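6-phosphogluconate dehydrogenase (Decarboxylating) (Geobacter metallireducens, PDB 4E21) probably catalyses the NADP-linked oxidative decarboxylation of 6-phosphogluconate in the pentose phosphate pathway. Local coordinates at residues Val93-Leu98 with Asp122-Asp127; Val111-Asn116 with Ile134-Val139; Trp308-Ala313 with Val322-Leu327. All blocks are in the same frame, centred on the assembly; numbering follows the deposited sequence.

Contact 1 of 3, residues Val93-Leu98 with Asp122-Asp127; sequences VVDSML and DIRRAD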
loop_
_atom_site.group_PDB
_atom_site.type_symbol
_atom_site.label_atom_id
_atom_site.label_comp_id
_atom_site.label_asym_id
_atom_site.label_seq_id
_atom_site.Cartn_x
_atom_site.Cartn_y
_atom_site.Cartn_z
ATOM N N VAL B 93 26.213 2.224 -21.652
ATOM C CA VAL B 93 27.191 2.360 -22.722
ATOM C C VAL B 93 27.432 3.842 -23.047
ATOM O O VAL B 93 28.390 4.197 -23.745
ATOM C CB VAL B 93 26.683 1.606 -23.980
ATOM C CG1 VAL B 93 27.408 2.073 -25.229
ATOM C CG2 VAL B 93 26.846 0.108 -23.793
ATOM N N VAL B 94 26.563 4.700 -22.514
ATOM C CA VAL B 94 26.545 6.113 -22.856
ATOM C C VAL B 94 27.854 6.829 -22.554
ATOM O O VAL B 94 28.434 7.440 -23.431
ATOM C CB VAL B 94 25.383 6.861 -22.186
ATOM C CG1 VAL B 94 25.465 8.341 -22.491
ATOM C CG2 VAL B 94 24.056 6.321 -22.698
ATOM N N ASP B 95 28.310 6.758 -21.315
ATOM C CA ASP B 95 29.486 7.516 -20.915
ATOM C C ASP B 95 30.695 7.140 -21.779
ATOM O O ASP B 95 31.499 7.999 -22.143
ATOM C CB ASP B 95 29.784 7.337 -19.421
ATOM C CG ASP B 95 28.997 8.320 -18.524
ATOM O OD1 ASP B 95 28.860 9.505 -18.891
ATOM O OD2 ASP B 95 28.523 7.916 -17.433
ATOM N N SER B 96 30.807 5.865 -22.132
ATOM C CA SER B 96 31.958 5.411 -22.892
ATOM C C SER B 96 31.779 5.740 -24.370
ATOM O O SER B 96 32.740 5.772 -25.135
ATOM C CB SER B 96 32.183 3.913 -22.703
ATOM O OG SER B 96 31.360 3.193 -23.604
HETATM N N MSE B 97 30.543 5.969 -24.783
HETATM C CA MSE B 97 30.313 6.426 -26.136
HETATM C C MSE B 97 30.748 7.893 -26.217
HETATM O O MSE B 97 31.272 8.337 -27.238
HETATM C CB MSE B 97 28.850 6.253 -26.525
HETATM C CG MSE B 97 28.569 6.484 -27.984
HETATM SE SE MSE B 97 29.694 5.456 -29.209
HETATM C CE MSE B 97 28.909 3.681 -28.947
ATOM N N LEU B 98 30.563 8.631 -25.122
ATOM C CA LEU B 98 30.923 10.040 -25.085
ATOM C C LEU B 98 32.444 10.221 -24.995
ATOM O O LEU B 98 33.005 11.110 -25.630
ATOM C CB LEU B 98 30.220 10.751 -23.928
ATOM C CG LEU B 98 28.694 10.872 -24.025
ATOM C CD1 LEU B 98 28.137 11.624 -22.823
ATOM C CD2 LEU B 98 28.286 11.544 -25.326
ATOM N N ASP B 122 22.430 13.000 -16.794
ATOM C CA ASP B 122 22.353 14.049 -17.820
ATOM C C ASP B 122 22.934 15.357 -17.306
ATOM O O ASP B 122 23.615 16.092 -18.042
ATOM C CB ASP B 122 20.912 14.313 -18.231
ATOM C CG ASP B 122 20.240 13.098 -18.831
ATOM O OD1 ASP B 122 20.855 12.397 -19.675
ATOM O OD2 ASP B 122 19.082 12.856 -18.463
ATOM N N ILE B 123 22.641 15.663 -16.043
ATOM C CA ILE B 123 23.174 16.863 -15.430
ATOM C C ILE B 123 24.714 16.878 -15.450
ATOM O O ILE B 123 25.328 17.885 -15.823
ATOM C CB ILE B 123 22.656 17.064 -14.010
ATOM C CG1 ILE B 123 21.152 17.378 -14.040
ATOM C CG2 ILE B 123 23.404 18.207 -13.339
ATOM C CD1 ILE B 123 20.516 17.363 -12.672
ATOM N N ARG B 124 25.332 15.762 -15.070
ATOM C CA ARG B 124 26.785 15.676 -15.065
ATOM C C ARG B 124 27.318 15.724 -16.496
ATOM O O ARG B 124 28.210 16.518 -16.822
ATOM C CB ARG B 124 27.262 14.407 -14.369
ATOM C CG ARG B 124 28.669 14.026 -14.782
ATOM C CD ARG B 124 29.164 12.766 -14.126
ATOM N NE ARG B 124 28.323 11.607 -14.409
ATOM C CZ ARG B 124 28.506 10.781 -15.430
ATOM N NH1 ARG B 124 29.486 10.975 -16.298
ATOM N NH2 ARG B 124 27.702 9.751 -15.580
ATOM N N ARG B 125 26.764 14.866 -17.346
ATOM C CA ARG B 125 27.188 14.794 -18.735
ATOM C C ARG B 125 27.056 16.141 -19.443
ATOM O O ARG B 125 27.918 16.505 -20.234
ATOM C CB ARG B 125 26.392 13.721 -19.480
ATOM C CG ARG B 125 26.835 12.319 -19.140
ATOM C CD ARG B 125 25.861 11.291 -19.661
ATOM N NE ARG B 125 26.190 9.963 -19.159
ATOM C CZ ARG B 125 25.324 8.956 -19.017
ATOM N NH1 ARG B 125 24.039 9.097 -19.331
ATOM N NH2 ARG B 125 25.756 7.789 -18.556
ATOM N N ALA B 126 25.975 16.874 -19.174
ATOM C CA ALA B 126 25.753 18.129 -19.885
ATOM C C ALA B 126 26.868 19.098 -19.546
ATOM O O ALA B 126 27.296 19.869 -20.397
ATOM C CB ALA B 126 24.392 18.735 -19.555
ATOM N N ASP B 127 27.327 19.043 -18.298
ATOM C CA ASP B 127 28.387 19.915 -17.804
ATOM C C ASP B 127 29.732 19.605 -18.423
ATOM O O ASP B 127 30.497 20.502 -18.786
ATOM C CB ASP B 127 28.517 19.778 -16.300
ATOM C CG ASP B 127 27.681 20.773 -15.574
ATOM O OD1 ASP B 127 27.553 21.902 -16.105
ATOM O OD2 ASP B 127 27.154 20.435 -14.486
#

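Contact 2 of 3, residues Val111-Asn116 with Ile134-Val139; sequences VIDGGN and ITYVDV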
loop_
_atom_site.group_PDB
_atom_site.type_symbol
_atom_site.label_atom_id
_atom_site.label_comp_id
_atom_site.label_asym_id
_atom_site.label_seq_id
_atom_site.Cartn_x
_atom_site.Cartn_y
_atom_site.Cartn_z
ATOM N N VAL B 111 24.630 16.926 -29.047
ATOM C CA VAL B 111 24.493 15.490 -28.802
ATOM C C VAL B 111 23.199 15.238 -28.024
ATOM O O VAL B 111 22.910 15.889 -27.017
ATOM C CB VAL B 111 25.717 14.923 -28.025
ATOM C CG1 VAL B 111 25.561 13.415 -27.736
ATOM C CG2 VAL B 111 26.983 15.163 -28.801
ATOM N N ILE B 112 22.396 14.316 -28.517
ATOM C CA ILE B 112 21.137 14.005 -27.877
ATOM C C ILE B 112 21.183 12.597 -27.299
ATOM O O ILE B 112 21.550 11.660 -28.007
ATOM C CB ILE B 112 20.001 14.110 -28.888
ATOM C CG1 ILE B 112 20.003 15.519 -29.494
ATOM C CG2 ILE B 112 18.641 13.732 -28.234
ATOM C CD1 ILE B 112 19.382 15.580 -30.850
ATOM N N ASP B 113 20.854 12.453 -26.019
ATOM C CA ASP B 113 20.670 11.117 -25.427
ATOM C C ASP B 113 19.171 10.850 -25.297
ATOM O O ASP B 113 18.466 11.489 -24.506
ATOM C CB ASP B 113 21.344 11.017 -24.066
ATOM C CG ASP B 113 21.141 9.658 -23.408
ATOM O OD1 ASP B 113 20.650 8.728 -24.073
ATOM O OD2 ASP B 113 21.488 9.519 -22.217
ATOM N N GLY B 114 18.683 9.936 -26.119
ATOM C CA GLY B 114 17.272 9.659 -26.207
ATOM C C GLY B 114 16.912 8.360 -25.522
ATOM O O GLY B 114 15.761 7.948 -25.545
ATOM N N GLY B 115 17.892 7.721 -24.899
ATOM C CA GLY B 115 17.653 6.453 -24.235
ATOM C C GLY B 115 17.146 6.632 -22.817
ATOM O O GLY B 115 16.715 7.720 -22.427
ATOM N N ASN B 116 17.218 5.555 -22.042
ATOM C CA ASN B 116 16.760 5.538 -20.661
ATOM C C ASN B 116 17.871 5.820 -19.661
ATOM O O ASN B 116 18.248 4.961 -18.877
ATOM C CB ASN B 116 16.127 4.183 -20.371
ATOM C CG ASN B 116 14.946 3.906 -21.271
ATOM O OD1 ASN B 116 13.971 4.660 -21.270
ATOM N ND2 ASN B 116 15.024 2.828 -22.055
ATOM N N ILE B 134 30.055 21.922 -26.511
ATOM C CA ILE B 134 29.045 21.021 -27.071
ATOM C C ILE B 134 27.757 20.991 -26.240
ATOM O O ILE B 134 27.790 20.820 -25.024
ATOM C CB ILE B 134 29.602 19.602 -27.219
ATOM C CG1 ILE B 134 30.714 19.600 -28.271
ATOM C CG2 ILE B 134 28.485 18.628 -27.610
ATOM C CD1 ILE B 134 31.597 18.384 -28.235
ATOM N N THR B 135 26.619 21.143 -26.905
ATOM C CA THR B 135 25.360 21.207 -26.188
ATOM C C THR B 135 24.729 19.824 -26.041
ATOM O O THR B 135 24.467 19.122 -27.027
ATOM C CB THR B 135 24.397 22.247 -26.778
ATOM O OG1 THR B 135 25.064 23.519 -26.837
ATOM C CG2 THR B 135 23.182 22.389 -25.897
ATOM N N TYR B 136 24.529 19.423 -24.794
ATOM C CA TYR B 136 24.003 18.088 -24.499
ATOM C C TYR B 136 22.498 18.109 -24.178
ATOM O O TYR B 136 22.070 18.748 -23.211
ATOM C CB TYR B 136 24.793 17.457 -23.350
ATOM C CG TYR B 136 24.545 15.971 -23.148
ATOM C CD1 TYR B 136 25.142 15.024 -23.985
ATOM C CD2 TYR B 136 23.747 15.507 -22.100
ATOM C CE1 TYR B 136 24.938 13.666 -23.792
ATOM C CE2 TYR B 136 23.542 14.152 -21.906
ATOM C CZ TYR B 136 24.142 13.242 -22.757
ATOM O OH TYR B 136 23.942 11.898 -22.581
ATOM N N VAL B 137 21.716 17.400 -24.995
ATOM C CA VAL B 137 20.254 17.391 -24.895
ATOM C C VAL B 137 19.689 16.019 -24.497
ATOM O O VAL B 137 20.016 15.002 -25.118
ATOM C CB VAL B 137 19.627 17.855 -26.222
ATOM C CG1 VAL B 137 18.115 17.911 -26.117
ATOM C CG2 VAL B 137 20.170 19.221 -26.595
ATOM N N ASP B 138 18.859 15.989 -23.446
ATOM C CA ASP B 138 18.219 14.740 -23.019
ATOM C C ASP B 138 16.796 14.633 -23.552
ATOM O O ASP B 138 16.002 15.571 -23.460
ATOM C CB ASP B 138 18.278 14.521 -21.491
ATOM C CG ASP B 138 17.713 15.698 -20.687
ATOM O OD1 ASP B 138 18.379 16.752 -20.579
ATOM O OD2 ASP B 138 16.609 15.562 -20.131
ATOM N N VAL B 139 16.491 13.499 -24.157
ATOM C CA VAL B 139 15.150 13.263 -24.654
ATOM C C VAL B 139 14.609 11.965 -24.080
ATOM O O VAL B 139 15.183 10.898 -24.284
ATOM C CB VAL B 139 15.077 13.249 -26.212
ATOM C CG1 VAL B 139 13.680 12.852 -26.687
ATOM C CG2 VAL B 139 15.438 14.611 -26.775
#

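Contact 3 of 3, residues Trp308-Ala313 with Val322-Leu327; sequences WTVAAA and VLSSAL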
loop_
_atom_site.group_PDB
_atom_site.type_symbol
_atom_site.label_atom_id
_atom_site.label_comp_id
_atom_site.label_asym_id
_atom_site.label_seq_id
_atom_site.Cartn_x
_atom_site.Cartn_y
_atom_site.Cartn_z
ATOM N N TRP B 308 13.372 4.640 -10.076
ATOM C CA TRP B 308 13.875 6.005 -9.968
ATOM C C TRP B 308 12.759 6.945 -9.546
ATOM O O TRP B 308 12.988 7.899 -8.829
ATOM C CB TRP B 308 14.499 6.486 -11.286
ATOM C CG TRP B 308 15.525 5.539 -11.832
ATOM C CD1 TRP B 308 16.204 4.576 -11.135
ATOM C CD2 TRP B 308 16.019 5.481 -13.180
ATOM N NE1 TRP B 308 17.064 3.904 -11.968
ATOM C CE2 TRP B 308 16.974 4.440 -13.229
ATOM C CE3 TRP B 308 15.740 6.202 -14.347
ATOM C CZ2 TRP B 308 17.661 4.104 -14.409
ATOM C CZ3 TRP B 308 16.422 5.867 -15.527
ATOM C CH2 TRP B 308 17.368 4.827 -15.546
ATOM N N THR B 309 11.551 6.670 -10.007
ATOM C CA THR B 309 10.395 7.503 -9.679
ATOM C C THR B 309 10.109 7.472 -8.187
ATOM O O THR B 309 9.882 8.515 -7.569
ATOM C CB THR B 309 9.102 7.045 -10.421
ATOM O OG1 THR B 309 9.281 7.161 -11.837
ATOM C CG2 THR B 309 7.928 7.900 -10.007
ATOM N N VAL B 310 10.109 6.274 -7.612
ATOM C CA VAL B 310 9.897 6.124 -6.173
ATOM C C VAL B 310 11.035 6.780 -5.355
ATOM O O VAL B 310 10.784 7.411 -4.320
ATOM C CB VAL B 310 9.749 4.653 -5.797
ATOM C CG1 VAL B 310 9.735 4.484 -4.265
ATOM C CG2 VAL B 310 8.476 4.062 -6.476
ATOM N N ALA B 311 12.273 6.642 -5.830
ATOM C CA ALA B 311 13.409 7.340 -5.217
ATOM C C ALA B 311 13.195 8.861 -5.193
ATOM O O ALA B 311 13.463 9.499 -4.176
ATOM C CB ALA B 311 14.726 6.994 -5.918
ATOM N N ALA B 312 12.709 9.436 -6.296
ATOM C CA ALA B 312 12.425 10.872 -6.350
ATOM C C ALA B 312 11.331 11.227 -5.362
ATOM O O ALA B 312 11.441 12.193 -4.617
ATOM C CB ALA B 312 12.044 11.297 -7.745
ATOM N N ALA B 313 10.285 10.415 -5.333
ATOM C CA ALA B 313 9.207 10.606 -4.374
ATOM C C ALA B 313 9.724 10.632 -2.945
ATOM O O ALA B 313 9.354 11.497 -2.148
ATOM C CB ALA B 313 8.168 9.515 -4.539
ATOM N N VAL B 322 0.562 4.201 -4.418
ATOM C CA VAL B 322 0.214 3.353 -5.534
ATOM C C VAL B 322 1.337 3.115 -6.528
ATOM O O VAL B 322 1.479 1.986 -7.019
ATOM C CB VAL B 322 -1.160 3.681 -6.210
ATOM C CG1 VAL B 322 -2.109 4.453 -5.245
ATOM C CG2 VAL B 322 -0.989 4.331 -7.537
ATOM N N LEU B 323 2.136 4.139 -6.819
ATOM C CA LEU B 323 3.305 3.931 -7.660
ATOM C C LEU B 323 4.234 2.894 -7.033
ATOM O O LEU B 323 4.753 2.015 -7.742
ATOM C CB LEU B 323 4.059 5.251 -7.991
ATOM C CG LEU B 323 3.228 6.389 -8.623
ATOM C CD1 LEU B 323 4.065 7.614 -9.033
ATOM C CD2 LEU B 323 2.380 5.890 -9.791
ATOM N N SER B 324 4.435 2.970 -5.716
ATOM C CA SER B 324 5.385 2.049 -5.073
ATOM C C SER B 324 4.834 0.634 -5.048
ATOM O O SER B 324 5.545 -0.344 -5.325
ATOM C CB SER B 324 5.733 2.498 -3.654
ATOM O OG SER B 324 6.082 3.865 -3.673
ATOM N N SER B 325 3.568 0.521 -4.693
ATOM C CA SER B 325 2.961 -0.789 -4.643
ATOM C C SER B 325 2.942 -1.489 -6.002
ATOM O O SER B 325 3.164 -2.690 -6.074
ATOM C CB SER B 325 1.598 -0.705 -4.004
ATOM O OG SER B 325 1.801 -0.752 -2.600
ATOM N N ALA B 326 2.737 -0.728 -7.075
ATOM C CA ALA B 326 2.781 -1.299 -8.426
ATOM C C ALA B 326 4.182 -1.832 -8.734
ATOM O O ALA B 326 4.345 -2.899 -9.352
ATOM C CB ALA B 326 2.355 -0.280 -9.473
ATOM N N LEU B 327 5.190 -1.097 -8.295
ATOM C CA LEU B 327 6.564 -1.563 -8.427
ATOM C C LEU B 327 6.805 -2.836 -7.602
ATOM O O LEU B 327 7.400 -3.805 -8.108
ATOM C CB LEU B 327 7.560 -0.466 -8.019
ATOM C CG LEU B 327 9.047 -0.823 -8.107
ATOM C CD1 LEU B 327 9.481 -1.046 -9.552
ATOM C CD2 LEU B 327 9.887 0.291 -7.468
#

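Contact 1 of 3, residues Val93-Leu98 with Asp122-Asp127
The guanidinium of R125 has CG1 of V94 over the centre of one face, 3.5 Å from CZ, and the carboxylate of D95 at its edge. The guanidinium of R124 also presents its edge to D95, while CG of R125 lies over one of its faces, nearer the rim than the centre. R125 meets D95 with NE, which donates to OD1 at 2.7 Å, and with NH2, which donates to OD2. R124 uses its two terminal nitrogens, NH2 to OD2 of D95 at 2.7 Å and NH1 to OD1 at 3.0 Å. The carboxylate plane stands 70° from the R125 guanidinium and 50° from that of R124. OD2 of D95 receives NH2 of R124 on its syn lone pair; the other three donors come from above the carboxylate plane, NE of R125 and NH1 of R124 reaching OD1 from opposite faces. An extended chain from CG to NE carries the R125 guanidinium into the gap between the nearly parallel axes of helices 94-98 and 122-127, 12.0 Å apart, where D95 meets it, whereas R124 bends at chi3 (59°) to come back to the same carboxylate. CD1 of L98 packs on the aliphatic part of R125. This four-bond salt-bridge network fixes the rotation of the D95 carboxylate; the two arginines would be expected to favour its ionised form, with D113 and D121 nearby as weak, long ion-pair partners of R125 and R124.

Contact 2 of 3, residues Val111-Asn116 with Ile134-Val139
V111 and Y136 point to the same face of the sheet from neighbouring parallel strands, the ring of Y136 leaning across its neighbour strand so that CE1 lies 4.0 Å from CG1 of V111. With CG anti to the backbone N (chi1 -167°), the ring runs on alongside D113, and its OH ends 3.1 Å from CB of D113. These two side chains point the same way, their carboxylate and ring planes 56° apart. D113 turns its carboxylate to the chain that follows: OD1 accepts from N of G115, closing an Asx turn, and OD2 is hydrogen-bonded to S117. D138, also on this face, is held by the backbone of G204 and H207. On the opposite face I112 and V137 lie side by side, CG1 of I112 4.0 Å from CB of V137, while CG2 of I112 meets CG2 of V139 at 3.6 Å. At the start of the pair, CG2 of V111 touches CG2 of I134.

Beneath the side chains the backbones interlock in parallel register. N of V111 donates to O of T135, O of V111 accepts from N of V137 at 2.8 Å, N of D113 donates to O of V137, and O of D113 accepts from N of V139. The face bearing V111 and Y136 is covered by helices 94-101 and 119-130. Strands 110-113 and 135-142, joined through helix 119-130, form a beta-alpha-beta crossover of the Rossmann-type nucleotide-binding domain.

Contact 3 of 3, residues Trp308-Ala313 with Val322-Leu327
T309 and V310 of helix 308-313 face L323, S324 and L327 of helix 322-327 across axes 9.8 Å apart at closest, the two short segments running roughly antiparallel at 145°. They form a helical hairpin in the all-helical C-terminal domain of the 6-phosphogluconate dehydrogenase family, with a short connection between helices 305-316 and 321-333. V310 sits at the middle of the interface, where its CA comes within 6.2 Å of CA of S324. Both its methyls rest against the serine hydroxyl, CG2 at 3.7 Å and CG1 at 3.8 Å from OG of S324. This is van der Waals contact; the polar needs of OG are met by the carbonyl of A320, one turn back in the chain, and by Y328 of the third subunit. L327 approaches the same valine, its CD2 packing on CG2 of V310.

Beside this cluster, T309 contributes its methyl rather than its hydroxyl. Its chi1 of -62° sets CG2 anti to the backbone N and facing L323, while OG1 is hydrogen-bonded to the carbonyl of E305 in its own helix. The side chains of T309 and L323 run roughly perpendicular.

The touching residues are all buried in the assembly, where neighbouring subunits close over them: I230 of the second subunit packs on both T309 and L323, and Y328 of the third subunit packs on V310. Where T309 and L323 meet, CG2 of the threonine stands 4.0 Å from CD1 of the leucine.

Contacts 1 and 2 belong to the nucleotide-binding domain, their centres about 9 Å apart. Their segments alternate along the chain: helix 94-101, strand 110-113, helix 119-130, strand 135-142. Contact 1 joins two helices that both pack on the V111 and Y136 face of the sheet whose strands pair in contact 2, and Y136 packs beneath R125 and A126. Contact 3 comes later, in the C-terminal helical domain, with its centre about 25 Å from each of the others. It nevertheless reaches contact 2, since O of N116 lies 3.4 Å from CH2 of W308. The loop after strand 110-113 thus meets helix 305-316 where the two domains adjoin, while contact 3 itself lies among neighbouring subunits.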